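Local coordinates for MdbA protein (Corynebacterium matruchotii ATCC 14266, PDB 6BO0) that acts as a thiol-disulfide oxidoreductase of the DsbA family, built on a thioredoxin fold and probably forming disulfide bonds in exported proteins, at residues A[110-113]-A[114-117]; A[125-128]-A[129-133]; A[146-150]-A[151-155]; A[156-159]-A[160-163]; A[181-185]-A[186-190]. All coordinates share one frame; numbering follows the deposited sequence. Where two conformers were deposited one is given.

Contact 1 (A[110-113]-A[114-117]); sequences WNFR and TMLM
Met115 folds back over the Phe112 ring, one turn of helix 106-118 illustrating how a flexible side chain can cover an aromatic three residues earlier. Followed outward, its CB rests beside two backbone carbonyls, 3.4 Å from Asn111 O. CG leaves in the direction opposite the backbone N (chi1 177°). Bends at chi2 and at the CG-SD bond, where chi3 is -65°, then carry the chain past the sulfur, so that CE ends above the ring, 3.9 Å from the Phe112 centroid and displaced toward the rim. This is a CH-pi contact made by the methyl group, with the two side chains running alongside each other. Leu116 reaches the same ring obliquely, its CD1 lying 3.5 Å from Phe112 CE2. Farther round the helix, Thr114 OG1 lies over one face of the Trp110 indole. It is also 3.0 Å from Trp110 O, although its proton has a second acceptor within reach. That carbonyl also takes the regular bond from Thr114 N, and Leu116 N donates to Phe112 O at 2.9 Å. The polar ends look outward from the turn: Trp110 NE1 bonds Glu15, while Arg113, stretched from CG to NE, forms salt bridges with Glu45 and Asp60. On the other flank Phe112 packs on Ala96, Ala97 and Ile100 of helix 89-103. The turn is therefore divided chemically. Dispersion and CH-pi forces govern the Phe112 flank, whereas the buried Arg113 guanidinium has its charge balanced by those two acidic partners rather than by anything within the turn.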
loop_
_atom_site.group_PDB
_atom_site.type_symbol
_atom_site.label_atom_id
_atom_site.label_comp_id
_atom_site.label_asym_id
_atom_site.label_seq_id
_atom_site.Cartn_x
_atom_site.Cartn_y
_atom_site.Cartn_z
ATOM N N TRP A 110 -4.821 5.898 -1.471
ATOM C CA TRP A 110 -4.999 5.084 -2.660
ATOM C C TRP A 110 -4.178 5.615 -3.831
ATOM O O TRP A 110 -3.473 4.864 -4.519
ATOM C CB TRP A 110 -6.488 5.055 -3.022
ATOM C CG TRP A 110 -6.782 4.252 -4.221
ATOM C CD1 TRP A 110 -6.879 4.695 -5.511
ATOM C CD2 TRP A 110 -6.958 2.846 -4.278
ATOM N NE1 TRP A 110 -7.123 3.652 -6.367
ATOM C CE2 TRP A 110 -7.180 2.505 -5.630
ATOM C CE3 TRP A 110 -6.969 1.839 -3.325
ATOM C CZ2 TRP A 110 -7.395 1.201 -6.030
ATOM C CZ3 TRP A 110 -7.192 0.545 -3.739
ATOM C CH2 TRP A 110 -7.402 0.247 -5.068
ATOM N N ASN A 111 -4.278 6.915 -4.062
ATOM C CA ASN A 111 -3.542 7.519 -5.159
ATOM C C ASN A 111 -2.022 7.484 -4.951
ATOM O O ASN A 111 -1.262 7.265 -5.898
ATOM C CB ASN A 111 -4.035 8.935 -5.442
ATOM C CG ASN A 111 -5.377 8.951 -6.123
ATOM O OD1 ASN A 111 -5.559 8.285 -7.131
ATOM N ND2 ASN A 111 -6.331 9.680 -5.563
ATOM N N PHE A 112 -1.575 7.660 -3.708
ATOM C CA PHE A 112 -0.151 7.598 -3.398
ATOM C C PHE A 112 0.388 6.184 -3.593
ATOM O O PHE A 112 1.466 6.002 -4.162
ATOM C CB PHE A 112 0.094 8.108 -1.986
ATOM C CG PHE A 112 1.533 8.407 -1.675
ATOM C CD1 PHE A 112 2.085 9.615 -2.020
ATOM C CD2 PHE A 112 2.326 7.489 -1.014
ATOM C CE1 PHE A 112 3.400 9.916 -1.715
ATOM C CE2 PHE A 112 3.635 7.800 -0.669
ATOM C CZ PHE A 112 4.161 9.012 -1.043
ATOM N N ARG A 113 -0.374 5.189 -3.148
ATOM C CA ARG A 113 0.035 3.795 -3.356
ATOM C C ARG A 113 0.130 3.482 -4.844
ATOM O O ARG A 113 1.087 2.839 -5.293
ATOM C CB ARG A 113 -0.923 2.841 -2.644
ATOM C CG ARG A 113 -0.676 1.381 -2.949
ATOM C CD ARG A 113 -1.553 0.451 -2.148
ATOM N NE ARG A 113 -1.367 -0.941 -2.571
ATOM C CZ ARG A 113 -1.996 -1.523 -3.585
ATOM N NH1 ARG A 113 -2.914 -0.882 -4.280
ATOM N NH2 ARG A 113 -1.673 -2.764 -3.922
ATOM N N THR A 114 -0.870 3.900 -5.605
ATOM C CA THR A 114 -0.847 3.690 -7.053
ATOM C C THR A 114 0.389 4.334 -7.673
ATOM O O THR A 114 1.078 3.733 -8.505
ATOM C CB THR A 114 -2.113 4.206 -7.721
ATOM O OG1 THR A 114 -3.240 3.496 -7.199
ATOM C CG2 THR A 114 -2.045 4.038 -9.246
ATOM N N MET A 115 0.660 5.568 -7.283
ATOM C CA MET A 115 1.819 6.266 -7.788
ATOM C C MET A 115 3.107 5.510 -7.474
ATOM O O MET A 115 3.952 5.324 -8.335
ATOM C CB MET A 115 1.816 7.700 -7.243
ATOM C CG MET A 115 3.013 8.544 -7.633
ATOM S SD MET A 115 4.513 8.254 -6.710
ATOM C CE MET A 115 4.035 8.798 -5.066
ATOM N N LEU A 116 3.265 5.071 -6.226
ATOM C CA LEU A 116 4.518 4.395 -5.856
ATOM C C LEU A 116 4.723 3.130 -6.663
ATOM O O LEU A 116 5.846 2.814 -7.071
ATOM C CB LEU A 116 4.522 4.033 -4.379
ATOM C CG LEU A 116 4.665 5.177 -3.357
ATOM C CD1 LEU A 116 4.483 4.614 -1.965
ATOM C CD2 LEU A 116 5.994 5.863 -3.482
ATOM N N MET A 117 3.657 2.363 -6.876
ATOM C CA MET A 117 3.769 1.134 -7.652
ATOM C C MET A 117 3.988 1.435 -9.130
ATOM O O MET A 117 4.796 0.766 -9.786
ATOM C CB MET A 117 2.525 0.263 -7.442
ATOM C CG MET A 117 2.448 -0.346 -6.060
ATOM S SD MET A 117 3.871 -1.421 -5.711
ATOM C CE MET A 117 3.287 -2.257 -4.217
#

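Contact 2 (A[125-128]-A[129-133]); sequences GKKE and LKDLA
Asp131 reaches back to the residue that starts its own helix: its OD2 accepts the backbone N-H of Glu128 at 2.9 Å, with an N-H...O angle of 155°. The oxygen uses its anti lone pair, away from OD1. CG lies beside the backbone N of Asp131 (chi1 -57°), which turns the carboxylate toward the preceding loop. Glu128 occupies the N-cap of helix 129-138, and the bond from its amide to Asp131 is one half of a capping box. The reciprocal bond, from the Glu128 carboxylate to Asp131 N, is not made. Instead, bent at chi2 (-58°), Glu128 curls so that OE1 accepts a hydrogen bond from a water 2.7 Å away, which accepts from Leu129 N. Glu128 OE1 also pairs with Lys92. Behind the cap, Leu132 N donates to Glu128 O at 3.0 Å, and a weak bond from Asp131 N shares that oxygen. Lys127 crosses Asp131 at about a right angle. A bend at its own chi2 lays CD 3.7 Å from Asp131 CB, and its ammonium goes on to a salt bridge with Glu6. On the inner side, Lys127 CB meets Leu132 CG at 4.0 Å, and Leu132 packs against Ala96 of helix 89-103.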
loop_
_atom_site.group_PDB
_atom_site.type_symbol
_atom_site.label_atom_id
_atom_site.label_comp_id
_atom_site.label_asym_id
_atom_site.label_seq_id
_atom_site.Cartn_x
_atom_site.Cartn_y
_atom_site.Cartn_z
ATOM N N GLY A 125 15.180 4.156 -5.241
ATOM C CA GLY A 125 16.468 4.620 -4.771
ATOM C C GLY A 125 16.763 6.092 -4.970
ATOM O O GLY A 125 17.832 6.551 -4.573
ATOM N N LYS A 126 15.834 6.832 -5.568
ATOM C CA LYS A 126 16.036 8.215 -5.936
ATOM C C LYS A 126 15.242 9.208 -5.120
ATOM O O LYS A 126 15.336 10.413 -5.366
ATOM C CB LYS A 126 15.685 8.401 -7.398
ATOM C CG LYS A 126 16.616 7.619 -8.290
ATOM C CD LYS A 126 16.286 7.732 -9.759
ATOM C CE LYS A 126 17.276 6.948 -10.615
ATOM N NZ LYS A 126 16.564 6.230 -11.701
ATOM N N LYS A 127 14.490 8.731 -4.126
ATOM C CA LYS A 127 13.600 9.597 -3.348
ATOM C C LYS A 127 13.874 9.426 -1.864
ATOM O O LYS A 127 13.748 8.332 -1.322
ATOM C CB LYS A 127 12.126 9.280 -3.636
ATOM C CG LYS A 127 11.703 9.475 -5.068
ATOM C CD LYS A 127 11.805 10.905 -5.531
ATOM C CE LYS A 127 11.531 10.984 -7.021
ATOM N NZ LYS A 127 11.812 12.353 -7.544
ATOM N N GLU A 128 14.249 10.518 -1.214
ATOM C CA GLU A 128 14.340 10.537 0.224
ATOM C C GLU A 128 12.953 10.845 0.801
ATOM O O GLU A 128 12.031 11.212 0.059
ATOM C CB GLU A 128 15.379 11.551 0.691
ATOM C CG GLU A 128 16.788 11.222 0.210
ATOM C CD GLU A 128 17.265 9.844 0.663
ATOM O OE1 GLU A 128 17.007 9.405 1.799
ATOM O OE2 GLU A 128 17.954 9.202 -0.137
ATOM N N LEU A 129 12.820 10.748 2.121
ATOM C CA LEU A 129 11.546 11.064 2.736
ATOM C C LEU A 129 11.075 12.468 2.377
ATOM O O LEU A 129 9.883 12.673 2.168
ATOM C CB LEU A 129 11.636 10.895 4.241
ATOM C CG LEU A 129 11.652 9.435 4.699
ATOM C CD1 LEU A 129 12.038 9.380 6.159
ATOM C CD2 LEU A 129 10.311 8.745 4.478
ATOM N N LYS A 130 11.974 13.454 2.294
ATOM C CA LYS A 130 11.512 14.804 1.946
ATOM C C LYS A 130 10.907 14.853 0.535
ATOM O O LYS A 130 10.012 15.649 0.265
ATOM C CB LYS A 130 12.656 15.827 2.059
ATOM C CG LYS A 130 13.830 15.629 1.107
ATOM C CD LYS A 130 14.994 16.549 1.402
ATOM C CE LYS A 130 16.020 16.432 0.298
ATOM N NZ LYS A 130 15.498 17.084 -0.931
ATOM N N ASP A 131 11.433 14.033 -0.365
ATOM C CA ASP A 131 10.943 13.976 -1.736
ATOM C C ASP A 131 9.580 13.289 -1.795
ATOM O O ASP A 131 8.668 13.718 -2.514
ATOM C CB ASP A 131 11.947 13.247 -2.640
ATOM C CG ASP A 131 13.309 13.879 -2.605
ATOM O OD1 ASP A 131 13.391 15.096 -2.873
ATOM O OD2 ASP A 131 14.279 13.178 -2.258
ATOM N N LEU A 132 9.454 12.200 -1.057
ATOM C CA LEU A 132 8.171 11.516 -0.922
ATOM C C LEU A 132 7.127 12.418 -0.287
ATOM O O LEU A 132 5.962 12.390 -0.678
ATOM C CB LEU A 132 8.362 10.224 -0.148
ATOM C CG LEU A 132 9.205 9.192 -0.862
ATOM C CD1 LEU A 132 9.729 8.137 0.108
ATOM C CD2 LEU A 132 8.428 8.524 -1.971
ATOM N N ALA A 133 7.557 13.271 0.651
ATOM C CA ALA A 133 6.652 14.251 1.246
ATOM C C ALA A 133 6.147 15.244 0.196
ATOM O O ALA A 133 4.960 15.576 0.168
ATOM C CB ALA A 133 7.347 14.980 2.383
HETATM O O HOH W 1 15.051 9.552 3.642
#

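Contact 3 (A[146-150]-A[151-155]); sequences VKKIA and DGTYS
Lys148 meets Thr153 and Tyr154 where helix 143-151 ends, and here the packing is close. Its backbone O accepts Thr153 N at 3.1 Å, in the carbonyl plane, while Gly152 N closes the inner ring on Ile149 O from well above the plane of that carbonyl. The two bonds, with Gly152 at a phi of +62°, make a Schellman motif, and the chain turns at once into the type I turn from Gly152 to Ser155 that leads to helix 155-172. A water donates to Lys148 O at 2.8 Å and accepts from Tyr154 N. The aliphatic part of Lys148 passes Thr153, with CG 3.8 Å from Thr153 OG1, and its extended chain then delivers NZ to Tyr154 OH, to which it donates at 3.0 Å. Both groups also reach Asp103, the lysine through a salt bridge and the tyrosine through a hydrogen bond.

The other flank is looser and faces solvent. Asp151 N bonds Lys147 O at 2.9 Å, but the side chains share little beyond Lys147 CG lying 3.5 Å from Asp151 OD2. A bend at chi3 (-69°) turns the ammonium to a long, weak ion pair with Glu144, leaving Lys147 NZ 6.1 Å from Asp151 OD2. Chemically, backbone bonds make the helix end, and the Lys148-Tyr154-Asp103 cluster ties it to helix 89-103, its ammonium probably polarising the phenol.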
loop_
_atom_site.group_PDB
_atom_site.type_symbol
_atom_site.label_atom_id
_atom_site.label_comp_id
_atom_site.label_asym_id
_atom_site.label_seq_id
_atom_site.Cartn_x
_atom_site.Cartn_y
_atom_site.Cartn_z
ATOM N N VAL A 146 2.396 15.749 5.380
ATOM C CA VAL A 146 3.587 16.052 4.609
ATOM C C VAL A 146 4.785 16.213 5.561
ATOM O O VAL A 146 5.855 15.668 5.325
ATOM C CB VAL A 146 3.344 17.311 3.743
ATOM C CG1 VAL A 146 4.620 17.747 3.032
ATOM C CG2 VAL A 146 2.254 17.054 2.705
ATOM N N LYS A 147 4.583 16.991 6.637
ATOM C CA LYS A 147 5.652 17.168 7.620
ATOM C C LYS A 147 6.090 15.823 8.226
ATOM O O LYS A 147 7.280 15.555 8.358
ATOM C CB LYS A 147 5.182 18.122 8.710
ATOM C CG LYS A 147 6.236 18.433 9.757
ATOM C CD LYS A 147 5.643 19.086 10.987
ATOM C CE LYS A 147 5.158 20.463 10.673
ATOM N NZ LYS A 147 4.664 21.085 11.924
ATOM N N LYS A 148 5.118 14.991 8.627
ATOM C CA LYS A 148 5.462 13.740 9.276
ATOM C C LYS A 148 6.213 12.819 8.324
ATOM O O LYS A 148 7.080 12.052 8.755
ATOM C CB LYS A 148 4.232 13.037 9.786
ATOM C CG LYS A 148 3.680 13.670 11.058
ATOM C CD LYS A 148 2.568 12.793 11.593
ATOM C CE LYS A 148 1.832 13.418 12.736
ATOM N NZ LYS A 148 0.945 12.379 13.306
ATOM N N ILE A 149 5.852 12.824 7.030
ATOM C CA ILE A 149 6.618 12.022 6.062
ATOM C C ILE A 149 8.071 12.504 6.012
ATOM O O ILE A 149 9.022 11.725 6.157
ATOM C CB ILE A 149 5.989 12.074 4.661
ATOM C CG1 ILE A 149 4.596 11.423 4.664
ATOM C CG2 ILE A 149 6.913 11.368 3.658
ATOM C CD1 ILE A 149 3.807 11.631 3.400
ATOM N N ALA A 150 8.262 13.800 5.815
ATOM C CA ALA A 150 9.620 14.335 5.684
ATOM C C ALA A 150 10.450 14.055 6.930
ATOM O O ALA A 150 11.639 13.788 6.836
ATOM C CB ALA A 150 9.573 15.840 5.413
ATOM N N ASP A 151 9.806 14.138 8.094
ATOM C CA ASP A 151 10.485 13.964 9.366
ATOM C C ASP A 151 10.721 12.492 9.735
ATOM O O ASP A 151 11.419 12.184 10.702
ATOM C CB ASP A 151 9.677 14.596 10.498
ATOM C CG ASP A 151 9.536 16.073 10.380
ATOM O OD1 ASP A 151 10.173 16.712 9.512
ATOM O OD2 ASP A 151 8.793 16.631 11.221
ATOM N N GLY A 152 10.130 11.564 8.997
ATOM C CA GLY A 152 10.226 10.166 9.373
ATOM C C GLY A 152 9.623 9.849 10.723
ATOM O O GLY A 152 10.072 8.961 11.433
ATOM N N THR A 153 8.561 10.553 11.059
ATOM C CA THR A 153 7.895 10.375 12.337
ATOM C C THR A 153 7.505 8.917 12.590
ATOM O O THR A 153 7.613 8.421 13.713
ATOM C CB THR A 153 6.702 11.348 12.443
ATOM O OG1 THR A 153 7.186 12.689 12.281
ATOM C CG2 THR A 153 5.954 11.187 13.759
ATOM N N TYR A 154 7.052 8.235 11.532
ATOM C CA TYR A 154 6.637 6.849 11.660
ATOM C C TYR A 154 7.654 5.852 11.122
ATOM O O TYR A 154 7.304 4.666 10.936
ATOM C CB TYR A 154 5.278 6.626 11.000
ATOM C CG TYR A 154 4.139 7.388 11.649
ATOM C CD1 TYR A 154 3.911 7.370 13.022
ATOM C CD2 TYR A 154 3.255 8.082 10.864
ATOM C CE1 TYR A 154 2.822 8.053 13.567
ATOM C CE2 TYR A 154 2.170 8.734 11.379
ATOM C CZ TYR A 154 1.962 8.739 12.729
ATOM O OH TYR A 154 0.864 9.402 13.217
ATOM N N SER A 155 8.896 6.251 10.881
ATOM C CA SER A 155 9.874 5.298 10.368
ATOM C C SER A 155 10.062 4.081 11.231
ATOM O O SER A 155 10.101 2.952 10.746
ATOM C CB SER A 155 11.205 5.990 10.134
ATOM O OG SER A 155 11.086 6.929 9.068
HETATM O O HOH W 2 6.557 9.280 8.941
#

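Contact 4 (A[156-159]-A[160-163]); sequences DEFK and KIAD
Ala162 N donates to Phe158 O at 2.9 Å, almost straight at 169°, and Asp163 N to Lys159 O at 3.0 Å. These are the i to i+4 bonds of an alpha helix, here the long helix 155-172, which follows the run of helices from 89-103 to 143-151 and leads on to strand 181-184, consistent with a DsbA-like insertion. Ile161 N adds the matching bond to Glu157 O, whereas the one from Lys160 N to Asp156 O is weak. On the outer side, Lys159 O has a second donor, a water 3.0 Å away that also lies unusually close to Asp163 OD1.

Glu157 runs outward to Tyr98 and Lys102, and Lys160 pairs with Asp164 one turn on. Nearer the core, Ile161 presses its CG1 to 3.4 Å from Glu157 O. Phe158 sends its ring away from the turn toward helix 89-103, CG pointing away from the backbone N (chi1 178°), to rest on Asn91, Thr95 and Tyr98. Within the turn that ring is only lightly touched: Phe158 CD1 stands 4.2 Å from Ile161 CB, and Phe158 CE2 keeps the same 4.2 Å from Ala162 CB.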
loop_
_atom_site.group_PDB
_atom_site.type_symbol
_atom_site.label_atom_id
_atom_site.label_comp_id
_atom_site.label_asym_id
_atom_site.label_seq_id
_atom_site.Cartn_x
_atom_site.Cartn_y
_atom_site.Cartn_z
ATOM N N ASP A 156 10.164 4.279 12.532
ATOM C CA ASP A 156 10.374 3.150 13.413
ATOM C C ASP A 156 9.108 2.304 13.557
ATOM O O ASP A 156 9.178 1.073 13.589
ATOM C CB ASP A 156 10.902 3.649 14.748
ATOM C CG ASP A 156 12.357 4.161 14.651
ATOM O OD1 ASP A 156 13.037 3.927 13.618
ATOM O OD2 ASP A 156 12.822 4.788 15.616
ATOM N N GLU A 157 7.952 2.952 13.631
ATOM C CA GLU A 157 6.684 2.237 13.663
ATOM C C GLU A 157 6.542 1.364 12.414
ATOM O O GLU A 157 6.130 0.201 12.484
ATOM C CB GLU A 157 5.577 3.248 13.764
ATOM C CG GLU A 157 4.188 2.694 13.992
ATOM C CD GLU A 157 3.234 3.761 14.518
ATOM O OE1 GLU A 157 3.558 4.418 15.526
ATOM O OE2 GLU A 157 2.154 3.942 13.963
ATOM N N PHE A 158 6.924 1.913 11.264
ATOM C CA PHE A 158 6.842 1.176 10.023
ATOM C C PHE A 158 7.789 -0.024 10.010
ATOM O O PHE A 158 7.450 -1.078 9.491
ATOM C CB PHE A 158 7.102 2.076 8.807
ATOM C CG PHE A 158 7.059 1.276 7.527
ATOM C CD1 PHE A 158 5.836 0.873 6.996
ATOM C CD2 PHE A 158 8.219 0.799 6.951
ATOM C CE1 PHE A 158 5.789 0.034 5.895
ATOM C CE2 PHE A 158 8.173 -0.048 5.850
ATOM C CZ PHE A 158 6.953 -0.431 5.333
ATOM N N LYS A 159 8.988 0.116 10.575
ATOM C CA LYS A 159 9.893 -1.041 10.655
ATOM C C LYS A 159 9.193 -2.221 11.335
ATOM O O LYS A 159 9.311 -3.382 10.893
ATOM C CB LYS A 159 11.188 -0.691 11.392
ATOM C CG LYS A 159 12.146 0.206 10.616
ATOM C CD LYS A 159 13.421 0.463 11.412
ATOM C CE LYS A 159 14.051 1.810 11.079
ATOM N NZ LYS A 159 15.394 1.939 11.706
ATOM N N LYS A 160 8.478 -1.937 12.416
ATOM C CA LYS A 160 7.743 -2.987 13.119
ATOM C C LYS A 160 6.561 -3.508 12.296
ATOM O O LYS A 160 6.274 -4.706 12.317
ATOM C CB LYS A 160 7.263 -2.505 14.496
ATOM C CG LYS A 160 6.503 -3.579 15.277
ATOM C CD LYS A 160 6.345 -3.231 16.741
ATOM C CE LYS A 160 5.142 -3.881 17.400
ATOM N NZ LYS A 160 4.945 -5.315 17.154
ATOM N N ILE A 161 5.824 -2.623 11.624
ATOM C CA ILE A 161 4.733 -3.050 10.698
ATOM C C ILE A 161 5.288 -4.109 9.728
ATOM O O ILE A 161 4.711 -5.183 9.529
ATOM C CB ILE A 161 4.208 -1.812 9.847
ATOM C CG1 ILE A 161 3.461 -0.768 10.687
ATOM C CG2 ILE A 161 3.367 -2.270 8.636
ATOM C CD1 ILE A 161 2.116 -1.209 11.198
ATOM N N ALA A 162 6.397 -3.776 9.078
ATOM C CA ALA A 162 6.980 -4.643 8.060
ATOM C C ALA A 162 7.435 -5.980 8.660
ATOM O O ALA A 162 7.171 -7.048 8.096
ATOM C CB ALA A 162 8.146 -3.921 7.407
ATOM N N ASP A 163 8.106 -5.916 9.806
ATOM C CA ASP A 163 8.540 -7.148 10.456
ATOM C C ASP A 163 7.342 -8.013 10.859
ATOM O O ASP A 163 7.363 -9.241 10.698
ATOM C CB ASP A 163 9.360 -6.831 11.710
ATOM C CG ASP A 163 10.732 -6.256 11.422
ATOM O OD1 ASP A 163 11.221 -6.328 10.282
ATOM O OD2 ASP A 163 11.372 -5.779 12.404
HETATM O O HOH W 3 11.835 -4.005 9.431
#

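Contact 5 (A[181-185]-A[186-190]); sequences RVFID and GKEIK
Glu188, the residue most covered here, is gripped side-on by Arg181. Arg181 NE donates to Glu188 OE2 at 2.7 Å, and Arg181 NH2 to Glu188 OE1 at 3.0 Å. Both oxygens lie close to the guanidinium plane and are met on their syn sides, though the two flat groups are turned 29° apart. Bends at chi2 and chi3 curl the arginine round to this edge, while the glutamate extends with CG opposite its backbone N (chi1 -171°). Asp174 is a second acidic partner of Arg181, and a water that accepts from Val182 N lies 2.8 Å from Glu188 OE2. On the same sheet face Glu188 CB sits over the Phe183 ring, 4.0 Å from its centroid, a CH-pi contact offset toward the rim.

Ile189 follows on the other side. Its N-H bonds Val182 O at 2.8 Å, and its CD1 meets Ile184 CD1 at 3.7 Å, extending the apolar patch formed with Val182.

Gly186 contributes backbone alone: its O lies at the edge of the Phe183 ring, 3.7 Å from CD2 of Phe183. With Asp185 it forms the bend closed by Ile184 N to Lys187 O at 2.9 Å and the return bond from Lys187 N. A type I' turn with such a hydrogen-bonded closing pair is the hallmark of a tight two-residue beta hairpin, here at the edge of the thioredoxin-fold sheet.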
loop_
_atom_site.group_PDB
_atom_site.type_symbol
_atom_site.label_atom_id
_atom_site.label_comp_id
_atom_site.label_asym_id
_atom_site.label_seq_id
_atom_site.Cartn_x
_atom_site.Cartn_y
_atom_site.Cartn_z
ATOM N N ARG A 181 1.893 -11.756 -2.206
ATOM C CA ARG A 181 1.094 -12.915 -1.784
ATOM C C ARG A 181 -0.289 -12.430 -1.440
ATOM O O ARG A 181 -0.422 -11.363 -0.845
ATOM C CB ARG A 181 1.712 -13.600 -0.546
ATOM C CG ARG A 181 3.188 -13.878 -0.669
ATOM C CD ARG A 181 3.515 -15.041 -1.564
ATOM N NE ARG A 181 3.244 -16.285 -0.861
ATOM C CZ ARG A 181 4.004 -16.836 0.077
ATOM N NH1 ARG A 181 5.204 -16.341 0.378
ATOM N NH2 ARG A 181 3.583 -17.931 0.686
ATOM N N VAL A 182 -1.307 -13.198 -1.808
ATOM C CA VAL A 182 -2.690 -12.862 -1.532
ATOM C C VAL A 182 -3.370 -14.019 -0.851
ATOM O O VAL A 182 -3.232 -15.173 -1.285
ATOM C CB VAL A 182 -3.446 -12.502 -2.831
ATOM C CG1 VAL A 182 -4.907 -12.176 -2.563
ATOM C CG2 VAL A 182 -2.739 -11.360 -3.533
ATOM N N PHE A 183 -4.105 -13.689 0.211
ATOM C CA PHE A 183 -4.923 -14.651 0.940
ATOM C C PHE A 183 -6.354 -14.145 0.952
ATOM O O PHE A 183 -6.587 -12.955 1.152
ATOM C CB PHE A 183 -4.459 -14.827 2.399
ATOM C CG PHE A 183 -3.107 -15.432 2.548
ATOM C CD1 PHE A 183 -1.964 -14.724 2.202
ATOM C CD2 PHE A 183 -2.960 -16.697 3.092
ATOM C CE1 PHE A 183 -0.719 -15.301 2.345
ATOM C CE2 PHE A 183 -1.724 -17.260 3.239
ATOM C CZ PHE A 183 -0.598 -16.564 2.867
ATOM N N ILE A 184 -7.316 -15.044 0.744
ATOM C CA ILE A 184 -8.732 -14.731 0.901
ATOM C C ILE A 184 -9.277 -15.590 2.039
ATOM O O ILE A 184 -9.190 -16.813 1.982
ATOM C CB ILE A 184 -9.547 -14.986 -0.386
ATOM C CG1 ILE A 184 -9.026 -14.116 -1.547
ATOM C CG2 ILE A 184 -11.029 -14.743 -0.128
ATOM C CD1 ILE A 184 -9.695 -14.369 -2.880
ATOM N N ASP A 185 -9.769 -14.939 3.084
ATOM C CA ASP A 185 -10.210 -15.625 4.312
ATOM C C ASP A 185 -9.177 -16.662 4.750
ATOM O O ASP A 185 -9.509 -17.773 5.147
ATOM C CB ASP A 185 -11.602 -16.203 4.130
ATOM C CG ASP A 185 -12.668 -15.115 4.100
ATOM O OD1 ASP A 185 -12.449 -14.011 4.683
ATOM O OD2 ASP A 185 -13.731 -15.353 3.501
ATOM N N GLY A 186 -7.915 -16.264 4.720
ATOM C CA GLY A 186 -6.849 -17.076 5.229
ATOM C C GLY A 186 -6.306 -18.165 4.332
ATOM O O GLY A 186 -5.419 -18.903 4.748
ATOM N N LYS A 187 -6.817 -18.274 3.109
ATOM C CA LYS A 187 -6.356 -19.278 2.156
ATOM C C LYS A 187 -5.536 -18.566 1.075
ATOM O O LYS A 187 -6.025 -17.624 0.451
ATOM C CB LYS A 187 -7.564 -19.990 1.547
ATOM C CG LYS A 187 -8.340 -20.860 2.529
ATOM C CD LYS A 187 -9.379 -21.693 1.795
ATOM C CE LYS A 187 -10.256 -22.487 2.744
ATOM N NZ LYS A 187 -11.391 -23.123 2.017
ATOM N N GLU A 188 -4.321 -19.052 0.825
ATOM C CA GLU A 188 -3.475 -18.438 -0.175
ATOM C C GLU A 188 -4.002 -18.682 -1.566
ATOM O O GLU A 188 -4.393 -19.813 -1.910
ATOM C CB GLU A 188 -2.015 -18.894 -0.100
ATOM C CG GLU A 188 -1.162 -18.024 -1.032
ATOM C CD GLU A 188 0.340 -18.155 -0.925
ATOM O OE1 GLU A 188 0.857 -18.850 -0.034
ATOM O OE2 GLU A 188 0.999 -17.499 -1.769
ATOM N N ILE A 189 -4.004 -17.643 -2.388
ATOM C CA ILE A 189 -4.444 -17.729 -3.775
ATOM C C ILE A 189 -3.257 -18.064 -4.668
ATOM O O ILE A 189 -2.214 -17.451 -4.573
ATOM C CB ILE A 189 -5.098 -16.399 -4.200
ATOM C CG1 ILE A 189 -6.261 -16.053 -3.259
ATOM C CG2 ILE A 189 -5.580 -16.460 -5.645
ATOM C CD1 ILE A 189 -7.273 -17.175 -3.070
ATOM N N LYS A 190 -3.448 -19.033 -5.549
ATOM C CA LYS A 190 -2.382 -19.524 -6.431
ATOM C C LYS A 190 -2.023 -18.566 -7.561
ATOM O O LYS A 190 -0.849 -18.395 -7.888
ATOM C CB LYS A 190 -2.801 -20.875 -7.034
ATOM C CG LYS A 190 -2.996 -21.968 -5.997
ATOM C CD LYS A 190 -3.144 -23.346 -6.636
ATOM C CE LYS A 190 -3.534 -24.404 -5.608
ATOM N NZ LYS A 190 -2.658 -24.386 -4.399
HETATM O O HOH W 4 -0.364 -15.577 -3.309
#

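All five contacts are local and in series: none encloses or crosses another. Contacts 1 to 3 lie in the helices between strand 72-78 and helix 155-172, consistent with the helical insertion of DsbA proteins. Contact 1 closes a turn of helix 106-118, and Phe112 and Leu116 pack on Leu132 of contact 2, which opens helix 129-138. Contact 2 in turn meets contact 3 where Leu129 and Ala133 lie against Ile149 and its neighbours in helix 143-151. Contact 3 ends that helix and runs directly into contact 4, on helix 155-172. Contact 5 closes the hairpin on the sheet, its centre about 32 Å from those of contacts 2 and 3.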